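Long-range contacts in adhesin LabA (Helicobacter pylori, PDB 6GMM), which probably mediates attachment of the bacterium to the gastric mucosa as an outer-membrane adhesin named for its specificity for the LacdiNAc sugar motif: residues R11-L16 with N440-V445; T17-L22 with D433-D438. All blocks are in the same frame, centred on the assembly; numbering follows the deposited sequence.

Contact 1. Residues R11-L16 with N440-V445; sequences RLNNLL and NIHSQV
With CG turned anti to the backbone N (chi1 -170°), the His-442 side chain leans out of its helix and slides past Leu-16, the two running in opposite directions. The flat imidazole suits this place because it can lie against two carbons of Leu-16: CB is 3.4 Å from His-442 NE2, and CD1, with CG set beside the leucine's own backbone N, reaches to 3.6 Å from His-442 CD2. The same CD1 meets Val-445 CG1 at 3.7 Å, and Leu-12 brings CD2 across that methyl at about a right angle, 4.1 Å from Val-445 CG1. Branched aliphatic chains suit this seam: each offers two methyls between segments that run roughly antiparallel, at 141°, their axes 10.0 Å apart at closest approach. Helices 388-408 and 412-415 pack against the same seam, through Ile-402 on Leu-12 and Leu-415 on Leu-12 and Val-445. Asn-13 borders the apolar patch, setting CB against Val-445 and OD1 at the imidazole edge, 3.8 Å from His-442 NE2, with amide and ring planes 61° apart. No hydrogen bond links the two segments, and both of these buried polar atoms lack a partner in the model; cohesion here therefore rests on van der Waals and hydrophobic packing.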
ATOM      1  N   ARG A  11      23.059 -18.401 -20.358  1.00 39.65           N
ATOM      2  CA  ARG A  11      21.984 -18.496 -21.352  1.00 38.91           C
ATOM      3  C   ARG A  11      21.210 -19.801 -21.154  1.00 39.85           C
ATOM      4  O   ARG A  11      19.983 -19.785 -21.136  1.00 37.99           O
ATOM      5  CB  ARG A  11      22.593 -18.488 -22.764  1.00 42.09           C
ATOM      6  CG  ARG A  11      21.769 -17.766 -23.822  1.00 54.12           C
ATOM      7  CD  ARG A  11      22.636 -16.829 -24.660  1.00 66.60           C
ATOM      8  NE  ARG A  11      23.765 -17.518 -25.298  1.00 77.78           N
ATOM      9  CZ  ARG A  11      24.921 -16.938 -25.611  1.00 93.96           C
ATOM     10  NH1 ARG A  11      25.119 -15.649 -25.349  1.00 80.32           N
ATOM     11  NH2 ARG A  11      25.890 -17.642 -26.184  1.00 80.00           N
ATOM     12  N   LEU A  12      21.941 -20.934 -21.014  1.00 35.37           N
ATOM     13  CA  LEU A  12      21.340 -22.241 -20.803  1.00 33.73           C
ATOM     14  C   LEU A  12      20.654 -22.292 -19.452  1.00 37.55           C
ATOM     15  O   LEU A  12      19.502 -22.725 -19.385  1.00 34.89           O
ATOM     16  CB  LEU A  12      22.380 -23.363 -20.952  1.00 34.52           C
ATOM     17  CG  LEU A  12      21.921 -24.802 -20.688  1.00 37.94           C
ATOM     18  CD1 LEU A  12      20.931 -25.291 -21.737  1.00 36.88           C
ATOM     19  CD2 LEU A  12      23.115 -25.739 -20.626  1.00 39.57           C
ATOM     20  N   ASN A  13      21.331 -21.780 -18.395  1.00 36.62           N
ATOM     21  CA  ASN A  13      20.792 -21.751 -17.033  1.00 36.02           C
ATOM     22  C   ASN A  13      19.457 -21.034 -16.944  1.00 39.00           C
ATOM     23  O   ASN A  13      18.540 -21.552 -16.304  1.00 37.95           O
ATOM     24  CB  ASN A  13      21.794 -21.191 -16.019  1.00 38.04           C
ATOM     25  CG  ASN A  13      21.303 -21.256 -14.586  1.00 56.01           C
ATOM     26  OD1 ASN A  13      20.743 -22.261 -14.122  1.00 49.80           O
ATOM     27  ND2 ASN A  13      21.482 -20.170 -13.862  1.00 48.84           N
ATOM     28  N   ASN A  14      19.325 -19.888 -17.622  1.00 35.72           N
ATOM     29  CA  ASN A  14      18.067 -19.147 -17.582  1.00 35.27           C
ATOM     30  C   ASN A  14      16.953 -19.875 -18.338  1.00 36.95           C
ATOM     31  O   ASN A  14      15.803 -19.835 -17.894  1.00 34.91           O
ATOM     32  CB  ASN A  14      18.238 -17.682 -18.021  1.00 37.58           C
ATOM     33  CG  ASN A  14      19.113 -16.872 -17.087  1.00 50.13           C
ATOM     34  OD1 ASN A  14      19.020 -16.946 -15.841  1.00 37.82           O
ATOM     35  ND2 ASN A  14      19.968 -16.056 -17.678  1.00 44.74           N
ATOM     36  N   LEU A  15      17.305 -20.623 -19.393  1.00 33.55           N
ATOM     37  CA  LEU A  15      16.353 -21.446 -20.140  1.00 32.80           C
ATOM     38  C   LEU A  15      15.875 -22.602 -19.235  1.00 34.27           C
ATOM     39  O   LEU A  15      14.705 -22.976 -19.280  1.00 33.54           O
ATOM     40  CB  LEU A  15      17.007 -22.024 -21.413  1.00 33.87           C
ATOM     41  CG  LEU A  15      17.183 -21.089 -22.622  1.00 39.47           C
ATOM     42  CD1 LEU A  15      18.187 -21.684 -23.615  1.00 41.00           C
ATOM     43  CD2 LEU A  15      15.861 -20.861 -23.341  1.00 41.11           C
ATOM     44  N   LEU A  16      16.788 -23.156 -18.417  1.00 28.32           N
ATOM     45  CA  LEU A  16      16.485 -24.253 -17.499  1.00 26.52           C
ATOM     46  C   LEU A  16      15.510 -23.807 -16.413  1.00 29.72           C
ATOM     47  O   LEU A  16      14.528 -24.500 -16.154  1.00 29.22           O
ATOM     48  CB  LEU A  16      17.763 -24.833 -16.895  1.00 26.25           C
ATOM     49  CG  LEU A  16      18.608 -25.712 -17.839  1.00 28.67           C
ATOM     50  CD1 LEU A  16      19.892 -26.157 -17.159  1.00 29.44           C
ATOM     51  CD2 LEU A  16      17.823 -26.915 -18.339  1.00 26.39           C
ATOM     52  N   ASN A 440      19.711 -32.489 -10.746  1.00 37.32           N
ATOM     53  CA  ASN A 440      21.145 -32.622 -10.517  1.00 38.68           C
ATOM     54  C   ASN A 440      21.968 -32.044 -11.651  1.00 42.21           C
ATOM     55  O   ASN A 440      22.921 -31.311 -11.383  1.00 43.14           O
ATOM     56  CB  ASN A 440      21.512 -34.069 -10.204  1.00 37.83           C
ATOM     57  CG  ASN A 440      20.715 -34.607  -9.037  1.00 65.75           C
ATOM     58  OD1 ASN A 440      20.668 -34.004  -7.957  1.00 61.53           O
ATOM     59  ND2 ASN A 440      19.996 -35.700  -9.255  1.00 57.73           N
ATOM     60  N   ILE A 441      21.578 -32.318 -12.919  1.00 35.80           N
ATOM     61  CA  ILE A 441      22.284 -31.720 -14.052  1.00 35.20           C
ATOM     62  C   ILE A 441      22.011 -30.198 -14.045  1.00 38.75           C
ATOM     63  O   ILE A 441      22.937 -29.422 -14.296  1.00 38.76           O
ATOM     64  CB  ILE A 441      22.031 -32.434 -15.420  1.00 37.77           C
ATOM     65  CG1 ILE A 441      22.220 -33.976 -15.297  1.00 38.11           C
ATOM     66  CG2 ILE A 441      22.961 -31.870 -16.515  1.00 39.17           C
ATOM     67  CD1 ILE A 441      21.544 -34.821 -16.398  1.00 34.41           C
ATOM     68  N   HIS A 442      20.776 -29.780 -13.640  1.00 33.89           N
ATOM     69  CA  HIS A 442      20.376 -28.367 -13.535  1.00 33.67           C
ATOM     70  C   HIS A 442      21.254 -27.639 -12.513  1.00 37.61           C
ATOM     71  O   HIS A 442      21.875 -26.649 -12.874  1.00 37.12           O
ATOM     72  CB  HIS A 442      18.886 -28.245 -13.158  1.00 33.52           C
ATOM     73  CG  HIS A 442      18.307 -26.861 -13.248  1.00 36.14           C
ATOM     74  ND1 HIS A 442      17.005 -26.604 -12.842  1.00 36.88           N
ATOM     75  CD2 HIS A 442      18.861 -25.705 -13.691  1.00 38.36           C
ATOM     76  CE1 HIS A 442      16.808 -25.314 -13.066  1.00 36.56           C
ATOM     77  NE2 HIS A 442      17.906 -24.723 -13.543  1.00 37.51           N
ATOM     78  N   SER A 443      21.358 -28.181 -11.276  1.00 34.81           N
ATOM     79  CA  SER A 443      22.219 -27.682 -10.200  1.00 36.99           C
ATOM     80  C   SER A 443      23.651 -27.525 -10.693  1.00 40.07           C
ATOM     81  O   SER A 443      24.258 -26.475 -10.491  1.00 40.89           O
ATOM     82  CB  SER A 443      22.200 -28.637  -9.010  1.00 43.26           C
ATOM     83  OG  SER A 443      20.986 -28.514  -8.285  1.00 57.09           O
ATOM     84  N   GLN A 444      24.162 -28.550 -11.380  1.00 36.69           N
ATOM     85  CA  GLN A 444      25.492 -28.563 -11.976  1.00 36.88           C
ATOM     86  C   GLN A 444      25.689 -27.405 -12.937  1.00 40.12           C
ATOM     87  O   GLN A 444      26.690 -26.716 -12.819  1.00 42.06           O
ATOM     88  CB  GLN A 444      25.758 -29.890 -12.675  1.00 37.94           C
ATOM     89  CG  GLN A 444      26.380 -30.919 -11.755  1.00 45.71           C
ATOM     90  CD  GLN A 444      26.763 -32.178 -12.486  1.00 59.59           C
ATOM     91  OE1 GLN A 444      25.987 -32.734 -13.273  1.00 53.65           O
ATOM     92  NE2 GLN A 444      27.948 -32.690 -12.191  1.00 49.54           N
ATOM     93  N   VAL A 445      24.709 -27.139 -13.825  1.00 34.51           N
ATOM     94  CA  VAL A 445      24.762 -26.043 -14.793  1.00 34.08           C
ATOM     95  C   VAL A 445      24.733 -24.698 -14.070  1.00 41.01           C
ATOM     96  O   VAL A 445      25.595 -23.855 -14.320  1.00 42.97           O
ATOM     97  CB  VAL A 445      23.673 -26.213 -15.894  1.00 35.45           C
ATOM     98  CG1 VAL A 445      23.383 -24.911 -16.647  1.00 33.98           C
ATOM     99  CG2 VAL A 445      24.080 -27.311 -16.865  1.00 34.78           C
TER

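Contact 2. Residues T17-L22 with D433-D438; sequences TNYSVL and DNYYID
One hydrogen bond ties helix 17-22 to strand 433-437: the Tyr-19 hydroxyl OH donates to the backbone Tyr-436 O at 2.7 Å. The donor stands above the carbonyl plane, 36° out of it, with a C=O...donor angle of 130°. Tyrosine suits the site because its long, rigid ring, set anti to the backbone N (chi1 177°), spans the gap and delivers a hydroxyl to the strand backbone.

Apolar contacts line the same ring. Ile-437 CB sits at its edge, 3.7 Å from Tyr-19 CE1, while the extended arm of Ile-437 takes CD1 to 3.8 Å from Tyr-19 CD1 and to 4.2 Å from Ser-20 CB. Serine's short side chain lets that methyl come against its CB. Tyr-435 crosses Tyr-19 at about a right angle, its CB 4.0 Å from Tyr-19 CZ, and the Tyr-19 oxygen lies near the plane of the Tyr-435 ring.

Within the strand, Asn-434 ND2 donates to Tyr-436 OH at 3.1 Å in an almost straight bond, and Lys-422 of the paired strand makes a cation-pi contact with Tyr-436. Tyr-19 thus contributes in two ways: its ring packs against aliphatic carbon, while its hydroxyl finds a backbone acceptor at the partly buried interface.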
ATOM      1  N   THR A  17      15.760 -22.620 -15.836  1.00 25.55           N
ATOM      2  CA  THR A  17      14.924 -21.955 -14.826  1.00 24.66           C
ATOM      3  C   THR A  17      13.526 -21.715 -15.403  1.00 27.10           C
ATOM      4  O   THR A  17      12.531 -22.158 -14.818  1.00 26.41           O
ATOM      5  CB  THR A  17      15.646 -20.692 -14.377  1.00 31.38           C
ATOM      6  OG1 THR A  17      16.803 -21.111 -13.657  1.00 34.01           O
ATOM      7  CG2 THR A  17      14.776 -19.763 -13.476  1.00 32.03           C
ATOM      8  N   ASN A  18      13.465 -21.114 -16.597  1.00 25.29           N
ATOM      9  CA  ASN A  18      12.194 -20.837 -17.276  1.00 26.08           C
ATOM     10  C   ASN A  18      11.435 -22.114 -17.588  1.00 28.61           C
ATOM     11  O   ASN A  18      10.227 -22.171 -17.384  1.00 26.55           O
ATOM     12  CB  ASN A  18      12.414 -19.991 -18.541  1.00 32.71           C
ATOM     13  CG  ASN A  18      12.722 -18.528 -18.270  1.00 61.67           C
ATOM     14  OD1 ASN A  18      12.686 -18.045 -17.135  1.00 55.33           O
ATOM     15  ND2 ASN A  18      13.049 -17.786 -19.318  1.00 59.39           N
ATOM     16  N   TYR A  19      12.158 -23.160 -18.031  1.00 26.28           N
ATOM     17  CA  TYR A  19      11.596 -24.465 -18.359  1.00 25.34           C
ATOM     18  C   TYR A  19      11.011 -25.103 -17.085  1.00 27.04           C
ATOM     19  O   TYR A  19       9.845 -25.497 -17.080  1.00 25.58           O
ATOM     20  CB  TYR A  19      12.720 -25.360 -18.943  1.00 27.20           C
ATOM     21  CG  TYR A  19      12.339 -26.787 -19.280  1.00 27.91           C
ATOM     22  CD1 TYR A  19      12.565 -27.822 -18.376  1.00 30.18           C
ATOM     23  CD2 TYR A  19      11.865 -27.125 -20.544  1.00 28.58           C
ATOM     24  CE1 TYR A  19      12.232 -29.144 -18.684  1.00 27.97           C
ATOM     25  CE2 TYR A  19      11.532 -28.443 -20.865  1.00 29.34           C
ATOM     26  CZ  TYR A  19      11.730 -29.452 -19.934  1.00 34.75           C
ATOM     27  OH  TYR A  19      11.459 -30.772 -20.244  1.00 37.41           O
ATOM     28  N   SER A  20      11.837 -25.220 -16.031  1.00 23.98           N
ATOM     29  CA  SER A  20      11.500 -25.845 -14.752  1.00 24.78           C
ATOM     30  C   SER A  20      10.220 -25.286 -14.134  1.00 30.76           C
ATOM     31  O   SER A  20       9.367 -26.071 -13.693  1.00 29.73           O
ATOM     32  CB  SER A  20      12.656 -25.692 -13.773  1.00 28.80           C
ATOM     33  OG  SER A  20      12.307 -26.247 -12.517  1.00 44.45           O
ATOM     34  N   VAL A  21      10.107 -23.925 -14.109  1.00 27.28           N
ATOM     35  CA  VAL A  21       9.004 -23.145 -13.570  1.00 27.55           C
ATOM     36  C   VAL A  21       7.726 -23.338 -14.409  1.00 34.20           C
ATOM     37  O   VAL A  21       6.653 -23.592 -13.843  1.00 34.51           O
ATOM     38  CB  VAL A  21       9.434 -21.653 -13.437  1.00 31.20           C
ATOM     39  CG1 VAL A  21       8.244 -20.691 -13.391  1.00 29.85           C
ATOM     40  CG2 VAL A  21      10.355 -21.451 -12.236  1.00 31.16           C
ATOM     41  N   LEU A  22       7.848 -23.242 -15.753  1.00 29.76           N
ATOM     42  CA  LEU A  22       6.718 -23.422 -16.652  1.00 29.23           C
ATOM     43  C   LEU A  22       6.227 -24.879 -16.572  1.00 33.97           C
ATOM     44  O   LEU A  22       5.023 -25.142 -16.643  1.00 34.19           O
ATOM     45  CB  LEU A  22       7.136 -23.024 -18.073  1.00 29.77           C
ATOM     46  CG  LEU A  22       6.095 -23.030 -19.182  1.00 35.62           C
ATOM     47  CD1 LEU A  22       4.857 -22.268 -18.789  1.00 35.58           C
ATOM     48  CD2 LEU A  22       6.669 -22.432 -20.437  1.00 39.05           C
ATOM     49  N   ASP A 433       2.473 -34.798 -24.268  1.00 43.24           N
ATOM     50  CA  ASP A 433       3.904 -34.812 -23.968  1.00 42.32           C
ATOM     51  C   ASP A 433       4.164 -34.393 -22.536  1.00 43.30           C
ATOM     52  O   ASP A 433       3.702 -33.335 -22.085  1.00 40.93           O
ATOM     53  CB  ASP A 433       4.711 -33.975 -24.974  1.00 44.55           C
ATOM     54  CG  ASP A 433       4.838 -34.644 -26.329  1.00 61.02           C
ATOM     55  OD1 ASP A 433       3.910 -34.496 -27.150  1.00 62.62           O
ATOM     56  OD2 ASP A 433       5.858 -35.339 -26.557  1.00 69.52           O
ATOM     57  N   ASN A 434       4.843 -35.280 -21.811  1.00 37.69           N
ATOM     58  CA  ASN A 434       5.209 -35.095 -20.422  1.00 36.26           C
ATOM     59  C   ASN A 434       6.662 -34.682 -20.400  1.00 37.19           C
ATOM     60  O   ASN A 434       7.524 -35.421 -20.879  1.00 36.80           O
ATOM     61  CB  ASN A 434       4.969 -36.381 -19.638  1.00 39.11           C
ATOM     62  CG  ASN A 434       3.674 -36.384 -18.864  1.00 69.03           C
ATOM     63  OD1 ASN A 434       2.629 -35.891 -19.325  1.00 57.07           O
ATOM     64  ND2 ASN A 434       3.718 -36.953 -17.665  1.00 65.99           N
ATOM     65  N   TYR A 435       6.927 -33.467 -19.917  1.00 29.57           N
ATOM     66  CA  TYR A 435       8.277 -32.936 -19.893  1.00 28.29           C
ATOM     67  C   TYR A 435       8.898 -33.131 -18.530  1.00 31.58           C
ATOM     68  O   TYR A 435       8.193 -33.198 -17.516  1.00 29.57           O
ATOM     69  CB  TYR A 435       8.303 -31.471 -20.337  1.00 28.48           C
ATOM     70  CG  TYR A 435       7.939 -31.280 -21.792  1.00 30.02           C
ATOM     71  CD1 TYR A 435       8.916 -31.277 -22.779  1.00 31.54           C
ATOM     72  CD2 TYR A 435       6.616 -31.051 -22.179  1.00 31.17           C
ATOM     73  CE1 TYR A 435       8.590 -31.069 -24.119  1.00 30.60           C
ATOM     74  CE2 TYR A 435       6.278 -30.848 -23.517  1.00 32.30           C
ATOM     75  CZ  TYR A 435       7.268 -30.869 -24.485  1.00 38.10           C
ATOM     76  OH  TYR A 435       6.946 -30.706 -25.807  1.00 37.02           O
ATOM     77  N   TYR A 436      10.217 -33.311 -18.518  1.00 29.47           N
ATOM     78  CA  TYR A 436      10.964 -33.587 -17.304  1.00 30.40           C
ATOM     79  C   TYR A 436      12.247 -32.794 -17.298  1.00 33.76           C
ATOM     80  O   TYR A 436      12.695 -32.315 -18.341  1.00 33.50           O
ATOM     81  CB  TYR A 436      11.257 -35.112 -17.198  1.00 33.62           C
ATOM     82  CG  TYR A 436      10.003 -35.968 -17.173  1.00 37.24           C
ATOM     83  CD1 TYR A 436       9.377 -36.290 -15.971  1.00 39.58           C
ATOM     84  CD2 TYR A 436       9.441 -36.455 -18.353  1.00 39.11           C
ATOM     85  CE1 TYR A 436       8.212 -37.055 -15.942  1.00 41.68           C
ATOM     86  CE2 TYR A 436       8.269 -37.212 -18.338  1.00 40.76           C
ATOM     87  CZ  TYR A 436       7.658 -37.510 -17.128  1.00 50.31           C
ATOM     88  OH  TYR A 436       6.508 -38.259 -17.104  1.00 53.30           O
ATOM     89  N   ILE A 437      12.826 -32.644 -16.111  1.00 30.24           N
ATOM     90  CA  ILE A 437      14.088 -31.959 -15.896  1.00 30.04           C
ATOM     91  C   ILE A 437      14.877 -32.678 -14.792  1.00 34.60           C
ATOM     92  O   ILE A 437      14.303 -33.036 -13.760  1.00 34.46           O
ATOM     93  CB  ILE A 437      13.931 -30.414 -15.692  1.00 31.94           C
ATOM     94  CG1 ILE A 437      15.304 -29.716 -15.588  1.00 32.19           C
ATOM     95  CG2 ILE A 437      12.986 -30.024 -14.517  1.00 32.77           C
ATOM     96  CD1 ILE A 437      15.305 -28.214 -15.834  1.00 28.22           C
ATOM     97  N   ASP A 438      16.174 -32.927 -15.040  1.00 29.95           N
ATOM     98  CA  ASP A 438      17.066 -33.555 -14.075  1.00 31.65           C
ATOM     99  C   ASP A 438      17.613 -32.451 -13.208  1.00 40.52           C
ATOM    100  O   ASP A 438      18.380 -31.601 -13.686  1.00 41.86           O
ATOM    101  CB  ASP A 438      18.199 -34.298 -14.794  1.00 34.85           C
ATOM    102  CG  ASP A 438      19.021 -35.170 -13.873  1.00 43.52           C
ATOM    103  OD1 ASP A 438      19.713 -34.615 -12.981  1.00 44.95           O
ATOM    104  OD2 ASP A 438      18.995 -36.394 -14.053  1.00 46.66           O
TER

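Overall arrangement
Both contacts use consecutive segments of helix 4-28 and pair it with the C-terminal end of the chain, where strand 433-437 leads directly into helix 439-452. Along the chain, the segments of contact 2 both fall between those of contact 1, and the centres of the two contacts lie about 11 Å apart. They meet through Leu-16 and Ile-437, whose CD2 and CD1 are 3.8 Å apart, and His-442 also packs on Ile-437. Strand 433-437 pairs antiparallel with 419-423, so a two-stranded hairpin and a helix dock side by side on the N-terminal helix. With centres about 35 to 36 Å from the chain's centre, the contacts bring the two chain ends together at one end of the elongated exodomain.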